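Local coordinates for protein adenylosuccinate lyase (Francisella tularensis subsp. tularensis SCHU S4, PDB 4EEI) that probably cleaves adenylosuccinate to AMP and fumarate, and releases fumarate from a second intermediate of purine biosynthesis, at residues 221-226 against 310-315; 278-283 against 317-322. All coordinates share one frame; numbering follows the deposited sequence. Where two conformers were deposited one is given.

Overall arrangement
Both contacts lie in the central helical bundle of this fumarase/aspartase-superfamily subunit. They share helix 304-333, which carries 310-315 and, after N316, 317-322. Contact 1 pairs the first of these with helix 217-244. Contact 2 pairs the second with helix 272-293. The segments follow the chain order 221-226, 278-283, 310-315, 317-322, so the two contacts interleave. Their centres are about 10 Å apart and they touch: H226 and L222 of contact 1 pack on F317, and H226 also packs on M320. Both contacts reach the second subunit. Helix 304-333 thus links R310, which binds AMP, to packing against two other helices of the same chain.

Contact 1: residues 221-226 against 310-315; sequences KLISIH and RFYLPD. With AMP (adenosine monophosphate), chain O.
I223 and L313 mark the closest backbone approach of two helical segments, with 8.9 Å between their CA atoms. Segment 310-315 is kinked at P314, whose N has no hydrogen bond to the preceding turn. Both segments belong to the central helical bundle of the fumarase/aspartase superfamily. No hydrogen bond joins them, and the contact is small and buried. I223 carries it from the side of helix 217-244. Its CG1 branch stands beside the backbone N and anti to the carbonyl carbon (chi1 -59°), bringing CG1 and CD1 to the Y312 edge. CD1 meets CE1 of Y312 at 3.8 Å, and CG1 lies in the ring plane at the same edge. Y312 comes from the opposite direction. CD1 of I223 also lies 4.0 Å from CD2 of L313, and the L313 and I223 side chains cross at about a right angle. CG of L313 sits over one face of the Y312 ring, toward the rim. H287 and A291 of helix 272-293 each meet both I223 and Y312. R310 reaches AMP, with its chain extended from CG to NE. D68 forms a salt bridge with its NH2, and R4 and Y5 of the second subunit also bind the nucleotide. The phosphate oxygen O3P lies in the guanidinium plane at its edge. It accepts from R310 NE at 2.9 Å (155° at the hydrogen) and from R310 NH2 at 3.1 Å (141°).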
loop_
_atom_site.group_PDB
_atom_site.type_symbol
_atom_site.label_atom_id
_atom_site.label_comp_id
_atom_site.label_asym_id
_atom_site.label_seq_id
_atom_site.Cartn_x
_atom_site.Cartn_y
_atom_site.Cartn_z
ATOM N N LYS B 221 6.266 3.884 -13.362
ATOM C CA LYS B 221 5.251 4.694 -14.013
ATOM C C LYS B 221 4.227 3.797 -14.704
ATOM O O LYS B 221 3.018 4.009 -14.573
ATOM C CB LYS B 221 5.878 5.656 -15.026
ATOM C CG LYS B 221 4.827 6.373 -15.889
ATOM C CD LYS B 221 5.430 7.526 -16.691
ATOM C CE LYS B 221 4.368 8.208 -17.552
ATOM N NZ LYS B 221 4.960 9.356 -18.304
ATOM N N LEU B 222 4.710 2.785 -15.426
ATOM C CA LEU B 222 3.833 1.851 -16.125
ATOM C C LEU B 222 2.962 1.076 -15.144
ATOM O O LEU B 222 1.753 0.933 -15.354
ATOM C CB LEU B 222 4.652 0.874 -16.980
ATOM C CG LEU B 222 3.854 -0.245 -17.669
ATOM C CD1 LEU B 222 2.780 0.324 -18.585
ATOM C CD2 LEU B 222 4.772 -1.169 -18.461
ATOM N N ILE B 223 3.579 0.570 -14.080
ATOM C CA ILE B 223 2.841 -0.162 -13.053
ATOM C C ILE B 223 1.788 0.729 -12.382
ATOM O O ILE B 223 0.707 0.252 -12.021
ATOM C CB ILE B 223 3.815 -0.782 -12.026
ATOM C CG1 ILE B 223 4.780 -1.730 -12.742
ATOM C CG2 ILE B 223 3.067 -1.513 -10.913
ATOM C CD1 ILE B 223 4.106 -2.911 -13.413
ATOM N N SER B 224 2.094 2.018 -12.225
ATOM C CA SER B 224 1.113 2.980 -11.712
ATOM C C SER B 224 -0.082 3.141 -12.640
ATOM O O SER B 224 -1.229 3.265 -12.181
ATOM C CB SER B 224 1.763 4.342 -11.466
ATOM O OG SER B 224 2.718 4.232 -10.424
ATOM N N ILE B 225 0.171 3.157 -13.944
ATOM C CA ILE B 225 -0.940 3.167 -14.896
ATOM C C ILE B 225 -1.772 1.885 -14.754
ATOM O O ILE B 225 -3.007 1.913 -14.801
ATOM C CB ILE B 225 -0.449 3.299 -16.347
ATOM C CG1 ILE B 225 0.281 4.629 -16.546
ATOM C CG2 ILE B 225 -1.626 3.198 -17.328
ATOM C CD1 ILE B 225 1.025 4.710 -17.879
ATOM N N HIS B 226 -1.100 0.753 -14.588
ATOM C CA HIS B 226 -1.813 -0.513 -14.433
ATOM C C HIS B 226 -2.654 -0.493 -13.147
ATOM O O HIS B 226 -3.736 -1.087 -13.096
ATOM C CB HIS B 226 -0.820 -1.681 -14.435
ATOM C CG HIS B 226 -0.342 -2.056 -15.803
ATOM N ND1 HIS B 226 0.380 -3.203 -16.050
ATOM C CD2 HIS B 226 -0.501 -1.445 -17.001
ATOM C CE1 HIS B 226 0.643 -3.285 -17.344
ATOM N NE2 HIS B 226 0.114 -2.235 -17.946
ATOM N N ARG B 310 11.188 -10.396 -10.627
ATOM C CA ARG B 310 10.989 -11.751 -11.153
ATOM C C ARG B 310 9.637 -12.327 -10.760
ATOM O O ARG B 310 9.089 -13.157 -11.471
ATOM C CB ARG B 310 12.084 -12.696 -10.643
ATOM C CG ARG B 310 13.501 -12.412 -11.152
ATOM C CD ARG B 310 14.448 -13.484 -10.607
ATOM N NE ARG B 310 15.855 -13.123 -10.739
ATOM C CZ ARG B 310 16.627 -13.449 -11.772
ATOM N NH1 ARG B 310 16.138 -14.153 -12.784
ATOM N NH2 ARG B 310 17.900 -13.072 -11.786
ATOM N N PHE B 311 9.108 -11.903 -9.617
ATOM C CA PHE B 311 7.775 -12.333 -9.189
ATOM C C PHE B 311 6.682 -11.467 -9.797
ATOM O O PHE B 311 5.775 -11.970 -10.454
ATOM C CB PHE B 311 7.629 -12.225 -7.668
ATOM C CG PHE B 311 8.237 -13.371 -6.903
ATOM C CD1 PHE B 311 7.534 -14.551 -6.721
ATOM C CD2 PHE B 311 9.492 -13.247 -6.330
ATOM C CE1 PHE B 311 8.092 -15.595 -5.993
ATOM C CE2 PHE B 311 10.046 -14.278 -5.593
ATOM C CZ PHE B 311 9.353 -15.451 -5.432
ATOM N N TYR B 312 6.748 -10.163 -9.557
ATOM C CA TYR B 312 5.575 -9.330 -9.825
ATOM C C TYR B 312 5.376 -8.906 -11.282
ATOM O O TYR B 312 4.245 -8.674 -11.694
ATOM C CB TYR B 312 5.500 -8.128 -8.865
ATOM C CG TYR B 312 6.101 -6.847 -9.394
ATOM C CD1 TYR B 312 5.345 -5.965 -10.157
ATOM C CD2 TYR B 312 7.415 -6.504 -9.107
ATOM C CE1 TYR B 312 5.890 -4.782 -10.630
ATOM C CE2 TYR B 312 7.971 -5.322 -9.582
ATOM C CZ TYR B 312 7.202 -4.474 -10.343
ATOM O OH TYR B 312 7.743 -3.300 -10.820
ATOM N N LEU B 313 6.449 -8.782 -12.058
ATOM C CA LEU B 313 6.274 -8.353 -13.450
ATOM C C LEU B 313 5.541 -9.387 -14.318
ATOM O O LEU B 313 4.585 -9.031 -15.003
ATOM C CB LEU B 313 7.598 -7.930 -14.100
ATOM C CG LEU B 313 8.138 -6.566 -13.668
ATOM C CD1 LEU B 313 9.464 -6.266 -14.383
ATOM C CD2 LEU B 313 7.120 -5.465 -13.938
ATOM N N PRO B 314 5.970 -10.667 -14.297
ATOM C CA PRO B 314 5.172 -11.618 -15.079
ATOM C C PRO B 314 3.749 -11.751 -14.538
ATOM O O PRO B 314 2.814 -12.002 -15.316
ATOM C CB PRO B 314 5.935 -12.939 -14.903
ATOM C CG PRO B 314 7.357 -12.521 -14.638
ATOM C CD PRO B 314 7.199 -11.292 -13.768
ATOM N N ASP B 315 3.572 -11.600 -13.228
ATOM C CA ASP B 315 2.223 -11.700 -12.669
ATOM C C ASP B 315 1.389 -10.494 -13.053
ATOM O O ASP B 315 0.210 -10.619 -13.335
ATOM C CB ASP B 315 2.243 -11.816 -11.149
ATOM C CG ASP B 315 2.704 -13.175 -10.674
ATOM O OD1 ASP B 315 2.837 -14.090 -11.513
ATOM O OD2 ASP B 315 2.926 -13.328 -9.455
HETATM P P AMP O . 18.490 -12.608 -7.721
HETATM O O1P AMP O . 17.945 -13.970 -7.377
HETATM O O2P AMP O . 18.731 -11.716 -6.532
HETATM O O3P AMP O . 17.791 -11.933 -8.873
HETATM O "O5'" AMP O . 19.965 -12.910 -8.289
HETATM C "C5'" AMP O . 20.719 -11.886 -8.937
HETATM C "C4'" AMP O . 21.816 -12.520 -9.784
HETATM O "O4'" AMP O . 22.582 -11.506 -10.438
HETATM C "C3'" AMP O . 22.779 -13.325 -8.926
HETATM O "O3'" AMP O . 22.998 -14.594 -9.543
HETATM C "C2'" AMP O . 24.068 -12.534 -8.930
HETATM O "O2'" AMP O . 25.204 -13.400 -8.960
HETATM C "C1'" AMP O . 23.976 -11.713 -10.204
HETATM N N9 AMP O . 24.691 -10.423 -10.058
HETATM C C8 AMP O . 25.560 -10.108 -9.082
HETATM N N7 AMP O . 26.040 -8.851 -9.244
HETATM C C5 AMP O . 25.472 -8.343 -10.351
HETATM C C6 AMP O . 25.537 -7.063 -11.093
HETATM N N6 AMP O . 26.330 -6.052 -10.669
HETATM N N1 AMP O . 24.779 -6.945 -12.204
HETATM C C2 AMP O . 23.988 -7.945 -12.634
HETATM N N3 AMP O . 23.879 -9.130 -12.011
HETATM C C4 AMP O . 24.584 -9.385 -10.884
#

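Contact 2: residues 278-283 against 317-322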
loop_
_atom_site.group_PDB
_atom_site.type_symbol
_atom_site.label_atom_id
_atom_site.label_comp_id
_atom_site.label_asym_id
_atom_site.label_seq_id
_atom_site.Cartn_x
_atom_site.Cartn_y
_atom_site.Cartn_z
ATOM N N THR B 278 -12.583 -8.678 -9.324
ATOM C CA THR B 278 -12.327 -7.799 -8.193
ATOM C C THR B 278 -11.051 -8.279 -7.491
ATOM O O THR B 278 -10.203 -7.472 -7.066
ATOM C CB THR B 278 -13.535 -7.806 -7.236
ATOM O OG1 THR B 278 -14.696 -7.319 -7.940
ATOM C CG2 THR B 278 -13.264 -6.910 -6.024
ATOM N N GLY B 279 -10.908 -9.595 -7.383
ATOM C CA GLY B 279 -9.701 -10.189 -6.819
ATOM C C GLY B 279 -8.489 -9.830 -7.651
ATOM O O GLY B 279 -7.418 -9.502 -7.121
ATOM N N MET B 280 -8.654 -9.876 -8.967
ATOM C CA MET B 280 -7.548 -9.546 -9.858
ATOM C C MET B 280 -7.122 -8.105 -9.666
ATOM O O MET B 280 -5.928 -7.796 -9.663
ATOM C CB MET B 280 -7.949 -9.787 -11.312
ATOM C CG MET B 280 -8.306 -11.231 -11.606
ATOM S SD MET B 280 -6.886 -12.337 -11.416
ATOM C CE MET B 280 -7.700 -13.917 -11.669
ATOM N N ALA B 281 -8.095 -7.220 -9.489
ATOM C CA ALA B 281 -7.796 -5.807 -9.276
ATOM C C ALA B 281 -6.983 -5.588 -8.004
ATOM O O ALA B 281 -6.069 -4.757 -7.988
ATOM C CB ALA B 281 -9.079 -4.988 -9.234
ATOM N N ARG B 282 -7.325 -6.306 -6.934
ATOM C CA ARG B 282 -6.582 -6.175 -5.678
ATOM C C ARG B 282 -5.116 -6.559 -5.862
ATOM O O ARG B 282 -4.225 -5.944 -5.273
ATOM C CB ARG B 282 -7.217 -7.022 -4.568
ATOM C CG ARG B 282 -8.584 -6.537 -4.129
ATOM C CD ARG B 282 -9.199 -7.389 -3.031
ATOM N NE ARG B 282 -10.591 -6.982 -2.854
ATOM C CZ ARG B 282 -11.590 -7.788 -2.522
ATOM N NH1 ARG B 282 -11.371 -9.081 -2.279
ATOM N NH2 ARG B 282 -12.816 -7.289 -2.427
ATOM N N MET B 283 -4.893 -7.598 -6.665
ATOM C CA MET B 283 -3.541 -8.063 -6.957
ATOM C C MET B 283 -2.731 -7.000 -7.697
ATOM O O MET B 283 -1.600 -6.703 -7.320
ATOM C CB MET B 283 -3.578 -9.348 -7.792
ATOM C CG MET B 283 -4.138 -10.568 -7.075
ATOM S SD MET B 283 -3.192 -11.036 -5.606
ATOM C CE MET B 283 -1.507 -10.977 -6.244
ATOM N N PHE B 317 1.637 -8.472 -15.766
ATOM C CA PHE B 317 1.190 -8.587 -17.147
ATOM C C PHE B 317 0.236 -9.761 -17.351
ATOM O O PHE B 317 -0.759 -9.654 -18.084
ATOM C CB PHE B 317 2.391 -8.664 -18.095
ATOM C CG PHE B 317 3.117 -7.359 -18.231
ATOM C CD1 PHE B 317 2.555 -6.316 -18.954
ATOM C CD2 PHE B 317 4.351 -7.169 -17.633
ATOM C CE1 PHE B 317 3.220 -5.095 -19.080
ATOM C CE2 PHE B 317 5.020 -5.954 -17.753
ATOM C CZ PHE B 317 4.448 -4.920 -18.477
ATOM N N GLY B 318 0.521 -10.886 -16.702
ATOM C CA GLY B 318 -0.344 -12.049 -16.844
ATOM C C GLY B 318 -1.749 -11.781 -16.318
ATOM O O GLY B 318 -2.744 -12.117 -16.957
ATOM N N ILE B 319 -1.837 -11.176 -15.145
ATOM C CA ILE B 319 -3.135 -10.868 -14.568
ATOM C C ILE B 319 -3.849 -9.790 -15.385
ATOM O O ILE B 319 -5.054 -9.871 -15.596
ATOM C CB ILE B 319 -2.987 -10.393 -13.115
ATOM C CG1 ILE B 319 -2.557 -11.563 -12.221
ATOM C CG2 ILE B 319 -4.293 -9.797 -12.607
ATOM C CD1 ILE B 319 -2.089 -11.104 -10.820
ATOM N N MET B 320 -3.112 -8.786 -15.844
ATOM C CA MET B 320 -3.734 -7.689 -16.591
ATOM C C MET B 320 -4.374 -8.208 -17.875
ATOM O O MET B 320 -5.523 -7.887 -18.186
ATOM C CB MET B 320 -2.712 -6.592 -16.921
ATOM C CG MET B 320 -3.294 -5.450 -17.759
ATOM S SD MET B 320 -4.575 -4.541 -16.869
ATOM C CE MET B 320 -3.584 -3.603 -15.715
ATOM N N VAL B 321 -3.634 -9.005 -18.630
ATOM C CA VAL B 321 -4.176 -9.556 -19.867
ATOM C C VAL B 321 -5.358 -10.490 -19.578
ATOM O O VAL B 321 -6.411 -10.402 -20.224
ATOM C CB VAL B 321 -3.094 -10.268 -20.689
ATOM C CG1 VAL B 321 -3.719 -11.013 -21.864
ATOM C CG2 VAL B 321 -2.072 -9.247 -21.195
ATOM N N TYR B 322 -5.195 -11.374 -18.598
ATOM C CA TYR B 322 -6.296 -12.262 -18.187
ATOM C C TYR B 322 -7.544 -11.465 -17.819
ATOM O O TYR B 322 -8.650 -11.797 -18.248
ATOM C CB TYR B 322 -5.881 -13.139 -16.994
ATOM C CG TYR B 322 -7.007 -14.027 -16.481
ATOM C CD1 TYR B 322 -7.197 -15.293 -16.996
ATOM C CD2 TYR B 322 -7.872 -13.589 -15.476
ATOM C CE1 TYR B 322 -8.223 -16.110 -16.545
ATOM C CE2 TYR B 322 -8.911 -14.403 -15.017
ATOM C CZ TYR B 322 -9.068 -15.659 -15.554
ATOM O OH TYR B 322 -10.087 -16.484 -15.118
#
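Y322 N donates to G318 O at 3.0 Å, a bond of the helix turn that carries the Y322 ring toward M280. No hydrogen bond crosses between the segments, and the contact itself is apolar. At the other end of the tyrosine, OH is hydrogen-bonded to R326 NH1. CG of Y322 lies anti to the backbone N (chi1 177°), which swings the ring out toward helix 272-293. There M280 CE approaches Y322 CE2 to 3.6 Å, oblique to the ring. M280 SD is 5.4 Å from the ring centroid, a Met-aromatic contact. The two helices run roughly antiparallel in the central helical bundle of the fumarase/aspartase superfamily. The axes of the two segments come within 10.0 Å, with 149° between their directions. M280 and I319 are the nearest pair, with CA atoms 6.6 Å apart. The two branches of I319 divide the work. CG2 rests against M280 SD at 3.8 Å and also meets M280 CB. CD1 reaches M283 CB at 3.8 Å, one turn along, in one of the two conformers modelled for M283. Y5 of the same chain packs on M280 and meets the Y322 ring edge-to-face. In the second subunit, F311 packs on I319 and I290 on M283.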